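Local coordinates for protein beta-1,4-mannanase (Aplysia kurodai, PDB 3VUP) that probably hydrolyses the beta-1,4-mannosidic links of mannan in the sea hare's digestive fluid, at residues T305-Y316 against G334-G345. Residues are numbered along the deposited sequence; the frame is centred on the assembly and turned at random. Where two conformers were deposited one is given.
Sequences TQMFNYVYNHGY and GITNIKDKTSNG. With SO4 (sulfate ion), chain E.
The ring of Y312 is the main bump of this contact, pushed into a hollow of the 341-345 loop. CB of K341 covers one face and CB of N344 the other, each 3.9 Å from the ring centroid. With chi1 at -168° the ring swings away from the backbone N and out to the loop. There its OH donates to O of G345 (2.7 Å) and accepts from N of N344 (2.9 Å). A phenylalanine here would probably keep the wedge but leave that carbonyl and N-H without their mate. ND2 of N344 bridges O of Y312 and O of Y316, joining the last helical turn to the loop after it, while R15 holds OD1. A sulfate, probably from the crystallisation liquor, takes bonds from K341 NZ (to O3, 2.8 Å) and from N of T342 and S343.

Toward the start of 305-316, G334 suits its place because a side chain would strike the ring of F308, whose CZ meets CG1 of I335 (3.5 Å). I338 is the knob between F308 and N309. Beside it, ND2 of N309 bonds OD1 of N337 nearly straight (168°) and also O of T305. Thus apolar packing plus one amide bond joins the TIM barrel's last two helices, whereas CH-pi contacts and hydrogen bonds hold the loop.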
loop_
_atom_site.group_PDB
_atom_site.type_symbol
_atom_site.label_atom_id
_atom_site.label_comp_id
_atom_site.label_asym_id
_atom_site.label_seq_id
_atom_site.Cartn_x
_atom_site.Cartn_y
_atom_site.Cartn_z
ATOM N N THR A 305 -0.435 -17.065 -13.866
ATOM C CA THR A 305 -1.544 -16.709 -14.750
ATOM C C THR A 305 -2.882 -17.056 -14.097
ATOM O O THR A 305 -3.825 -16.259 -14.123
ATOM C CB THR A 305 -1.403 -17.365 -16.143
ATOM O OG1 THR A 305 -0.229 -16.848 -16.782
ATOM C CG2 THR A 305 -2.603 -17.058 -17.020
ATOM N N GLN A 306 -2.961 -18.235 -13.490
ATOM C CA GLN A 306 -4.162 -18.601 -12.757
ATOM C C GLN A 306 -4.449 -17.604 -11.645
ATOM O O GLN A 306 -5.615 -17.305 -11.368
ATOM C CB GLN A 306 -4.060 -20.019 -12.198
ATOM C CG GLN A 306 -4.241 -21.072 -13.277
ATOM C CD GLN A 306 -3.905 -22.463 -12.793
ATOM O OE1 GLN A 306 -3.017 -22.651 -11.967
ATOM N NE2 GLN A 306 -4.618 -23.448 -13.306
ATOM N N MET A 307 -3.394 -17.096 -11.007
ATOM C CA MET A 307 -3.574 -16.162 -9.900
ATOM C C MET A 307 -4.154 -14.833 -10.383
ATOM O O MET A 307 -5.117 -14.336 -9.809
ATOM C CB MET A 307 -2.263 -15.966 -9.131
ATOM C CG MET A 307 -1.764 -17.252 -8.492
ATOM S SD MET A 307 -0.258 -17.065 -7.537
ATOM C CE MET A 307 -0.934 -16.461 -5.995
ATOM N N PHE A 308 -3.578 -14.256 -11.435
ATOM C CA PHE A 308 -4.116 -13.006 -11.972
ATOM C C PHE A 308 -5.562 -13.169 -12.433
ATOM O O PHE A 308 -6.416 -12.319 -12.163
ATOM C CB PHE A 308 -3.250 -12.464 -13.108
ATOM C CG PHE A 308 -2.117 -11.584 -12.642
ATOM C CD1 PHE A 308 -2.314 -10.225 -12.420
ATOM C CD2 PHE A 308 -0.856 -12.109 -12.415
ATOM C CE1 PHE A 308 -1.275 -9.414 -11.997
ATOM C CE2 PHE A 308 0.184 -11.303 -11.993
ATOM C CZ PHE A 308 -0.023 -9.958 -11.782
ATOM N N ASN A 309 -5.857 -14.277 -13.111
ATOM C CA ASN A 309 -7.227 -14.553 -13.547
ATOM C C ASN A 309 -8.155 -14.729 -12.356
ATOM O O ASN A 309 -9.284 -14.242 -12.368
ATOM C CB ASN A 309 -7.280 -15.770 -14.476
ATOM C CG ASN A 309 -6.908 -15.421 -15.898
ATOM O OD1 ASN A 309 -7.762 -15.078 -16.700
ATOM N ND2 ASN A 309 -5.625 -15.480 -16.212
ATOM N N TYR A 310 -7.686 -15.434 -11.330
ATOM C CA TYR A 310 -8.511 -15.663 -10.152
ATOM C C TYR A 310 -8.945 -14.329 -9.550
ATOM O O TYR A 310 -10.121 -14.115 -9.255
ATOM C CB TYR A 310 -7.786 -16.516 -9.101
ATOM C CG TYR A 310 -8.716 -16.885 -7.978
ATOM C CD1 TYR A 310 -8.989 -15.987 -6.958
ATOM C CD2 TYR A 310 -9.381 -18.105 -7.968
ATOM C CE1 TYR A 310 -9.884 -16.293 -5.961
ATOM C CE2 TYR A 310 -10.274 -18.429 -6.960
ATOM C CZ TYR A 310 -10.526 -17.514 -5.961
ATOM O OH TYR A 310 -11.419 -17.843 -4.972
ATOM N N VAL A 311 -7.993 -13.428 -9.353
ATOM C CA VAL A 311 -8.315 -12.149 -8.744
ATOM C C VAL A 311 -9.343 -11.404 -9.598
ATOM O O VAL A 311 -10.354 -10.911 -9.091
ATOM C CB VAL A 311 -7.054 -11.284 -8.529
ATOM C CG1 VAL A 311 -7.430 -9.939 -7.974
ATOM C CG2 VAL A 311 -6.072 -11.978 -7.597
ATOM N N TYR A 312 -9.098 -11.366 -10.903
ATOM C CA TYR A 312 -9.982 -10.659 -11.816
ATOM C C TYR A 312 -11.406 -11.225 -11.784
ATOM O O TYR A 312 -12.382 -10.475 -11.851
ATOM C CB TYR A 312 -9.420 -10.716 -13.247
ATOM C CG TYR A 312 -10.139 -9.761 -14.172
ATOM C CD1 TYR A 312 -9.672 -8.462 -14.367
ATOM C CD2 TYR A 312 -11.308 -10.142 -14.823
ATOM C CE1 TYR A 312 -10.349 -7.575 -15.184
ATOM C CE2 TYR A 312 -11.983 -9.263 -15.636
ATOM C CZ TYR A 312 -11.505 -7.982 -15.811
ATOM O OH TYR A 312 -12.192 -7.100 -16.618
ATOM N N ASN A 313 -11.503 -12.549 -11.682
ATOM C CA ASN A 313 -12.769 -13.270 -11.788
ATOM C C ASN A 313 -13.545 -13.399 -10.484
ATOM O O ASN A 313 -14.647 -13.953 -10.489
ATOM C CB ASN A 313 -12.544 -14.681 -12.347
ATOM C CG ASN A 313 -12.154 -14.683 -13.807
ATOM O OD1 ASN A 313 -12.521 -13.785 -14.567
ATOM N ND2 ASN A 313 -11.416 -15.705 -14.213
ATOM N N HIS A 314 -12.988 -12.903 -9.374
ATOM C CA HIS A 314 -13.633 -13.060 -8.074
ATOM C C HIS A 314 -13.959 -11.753 -7.372
ATOM O O HIS A 314 -13.974 -11.684 -6.147
ATOM C CB HIS A 314 -12.849 -14.021 -7.183
ATOM C CG HIS A 314 -12.904 -15.427 -7.676
ATOM N ND1 HIS A 314 -12.107 -15.874 -8.707
ATOM C CD2 HIS A 314 -13.704 -16.463 -7.338
ATOM C CE1 HIS A 314 -12.397 -17.135 -8.965
ATOM N NE2 HIS A 314 -13.356 -17.520 -8.144
ATOM N N GLY A 315 -14.246 -10.720 -8.157
ATOM C CA GLY A 315 -14.852 -9.511 -7.621
ATOM C C GLY A 315 -13.888 -8.503 -7.035
ATOM O O GLY A 315 -14.311 -7.442 -6.571
ATOM N N TYR A 316 -12.598 -8.824 -7.053
ATOM C CA TYR A 316 -11.598 -7.908 -6.527
ATOM C C TYR A 316 -11.378 -6.765 -7.511
ATOM O O TYR A 316 -11.762 -6.841 -8.678
ATOM C CB TYR A 316 -10.295 -8.648 -6.224
ATOM C CG TYR A 316 -10.467 -9.773 -5.214
ATOM C CD1 TYR A 316 -10.592 -9.498 -3.855
ATOM C CD2 TYR A 316 -10.532 -11.105 -5.618
ATOM C CE1 TYR A 316 -10.762 -10.511 -2.936
ATOM C CE2 TYR A 316 -10.694 -12.129 -4.696
ATOM C CZ TYR A 316 -10.811 -11.822 -3.357
ATOM O OH TYR A 316 -10.980 -12.823 -2.425
ATOM N N GLY A 334 1.243 -13.303 -16.484
ATOM C CA GLY A 334 -0.095 -13.178 -15.940
ATOM C C GLY A 334 -0.718 -11.833 -16.243
ATOM O O GLY A 334 -1.896 -11.746 -16.585
ATOM N N ILE A 335 0.078 -10.778 -16.105
ATOM C CA ILE A 335 -0.347 -9.433 -16.460
ATOM C C ILE A 335 -0.789 -9.377 -17.929
ATOM O O ILE A 335 -1.853 -8.844 -18.247
ATOM C CB ILE A 335 0.790 -8.438 -16.173
ATOM C CG1 ILE A 335 1.032 -8.356 -14.662
ATOM C CG2 ILE A 335 0.496 -7.072 -16.767
ATOM C CD1 ILE A 335 2.351 -7.731 -14.289
ATOM N N THR A 336 0.007 -9.958 -18.820
ATOM C CA THR A 336 -0.336 -9.980 -20.237
ATOM C C THR A 336 -1.614 -10.767 -20.493
ATOM O O THR A 336 -2.446 -10.371 -21.306
ATOM C CB THR A 336 0.826 -10.553 -21.069
ATOM O OG1 THR A 336 1.950 -9.666 -20.988
ATOM C CG2 THR A 336 0.424 -10.715 -22.518
ATOM N N ASN A 337 -1.791 -11.876 -19.786
ATOM C CA ASN A 337 -2.926 -12.740 -20.066
ATOM C C ASN A 337 -4.268 -12.067 -19.807
ATOM O O ASN A 337 -5.235 -12.306 -20.530
ATOM C CB ASN A 337 -2.829 -14.041 -19.281
ATOM C CG ASN A 337 -3.915 -15.008 -19.658
ATOM O OD1 ASN A 337 -4.916 -15.141 -18.961
ATOM N ND2 ASN A 337 -3.742 -15.668 -20.793
ATOM N N ILE A 338 -4.326 -11.218 -18.786
ATOM C CA ILE A 338 -5.598 -10.603 -18.416
ATOM C C ILE A 338 -5.822 -9.227 -19.031
ATOM O O ILE A 338 -6.872 -8.642 -18.821
ATOM C CB ILE A 338 -5.811 -10.516 -16.872
ATOM C CG1 ILE A 338 -4.831 -9.536 -16.222
ATOM C CG2 ILE A 338 -5.744 -11.896 -16.223
ATOM C CD1 ILE A 338 -5.254 -9.113 -14.818
ATOM N N LYS A 339 -4.862 -8.722 -19.808
ATOM C CA LYS A 339 -4.867 -7.303 -20.168
ATOM C C LYS A 339 -6.073 -6.866 -20.991
ATOM O O LYS A 339 -6.435 -5.691 -20.980
ATOM C CB LYS A 339 -3.565 -6.886 -20.856
ATOM C CG LYS A 339 -3.441 -7.308 -22.299
ATOM C CD LYS A 339 -2.087 -6.868 -22.826
ATOM C CE LYS A 339 -1.921 -7.211 -24.285
ATOM N NZ LYS A 339 -0.572 -6.856 -24.804
ATOM N N ASP A 340 -6.686 -7.815 -21.699
ATOM C CA ASP A 340 -7.803 -7.517 -22.582
ATOM C C ASP A 340 -9.164 -7.873 -21.975
ATOM O O ASP A 340 -10.179 -7.789 -22.667
ATOM C CB ASP A 340 -7.618 -8.219 -23.937
ATOM C CG ASP A 340 -7.513 -9.738 -23.811
ATOM O OD1 ASP A 340 -7.415 -10.249 -22.668
ATOM O OD2 ASP A 340 -7.524 -10.424 -24.858
ATOM N N LYS A 341 -9.196 -8.253 -20.700
ATOM C CA LYS A 341 -10.462 -8.554 -20.044
ATOM C C LYS A 341 -11.210 -7.277 -19.706
ATOM O O LYS A 341 -10.599 -6.269 -19.339
ATOM C CB LYS A 341 -10.240 -9.374 -18.777
ATOM C CG LYS A 341 -9.560 -10.690 -19.031
ATOM C CD LYS A 341 -9.512 -11.617 -17.820
ATOM C CE LYS A 341 -10.873 -12.205 -17.480
ATOM N NZ LYS A 341 -11.382 -13.082 -18.567
ATOM N N THR A 342 -12.534 -7.314 -19.811
ATOM C CA THR A 342 -13.310 -6.098 -19.616
ATOM C C THR A 342 -14.494 -6.234 -18.655
ATOM O O THR A 342 -15.029 -5.225 -18.211
ATOM C CB THR A 342 -13.801 -5.519 -20.962
ATOM O OG1 THR A 342 -14.526 -6.529 -21.668
ATOM C CG2 THR A 342 -12.622 -5.044 -21.817
ATOM N N SER A 343 -14.888 -7.459 -18.307
ATOM C CA SER A 343 -16.102 -7.671 -17.517
ATOM C C SER A 343 -16.035 -7.176 -16.069
ATOM O O SER A 343 -17.071 -6.917 -15.452
ATOM C CB SER A 343 -16.509 -9.142 -17.531
ATOM O OG SER A 343 -15.584 -9.940 -16.816
ATOM N N ASN A 344 -14.827 -7.058 -15.528
ATOM C CA ASN A 344 -14.627 -6.520 -14.187
ATOM C C ASN A 344 -13.668 -5.346 -14.269
ATOM O O ASN A 344 -12.724 -5.242 -13.487
ATOM C CB ASN A 344 -14.093 -7.606 -13.246
ATOM C CG ASN A 344 -13.941 -7.123 -11.800
ATOM O OD1 ASN A 344 -14.602 -6.173 -11.362
ATOM N ND2 ASN A 344 -13.063 -7.780 -11.056
ATOM N N GLY A 345 -13.927 -4.459 -15.224
ATOM C CA GLY A 345 -13.101 -3.286 -15.441
ATOM C C GLY A 345 -12.095 -3.451 -16.563
ATOM O O GLY A 345 -11.527 -4.524 -16.755
HETATM S S SO4 E . -13.939 -11.001 -19.937
HETATM O O1 SO4 E . -13.977 -11.294 -18.506
HETATM O O2 SO4 E . -14.173 -9.578 -20.170
HETATM O O3 SO4 E . -12.651 -11.411 -20.480
HETATM O O4 SO4 E . -15.002 -11.780 -20.574
HETATM O O HOH W 1 -14.840 -5.427 -8.620
#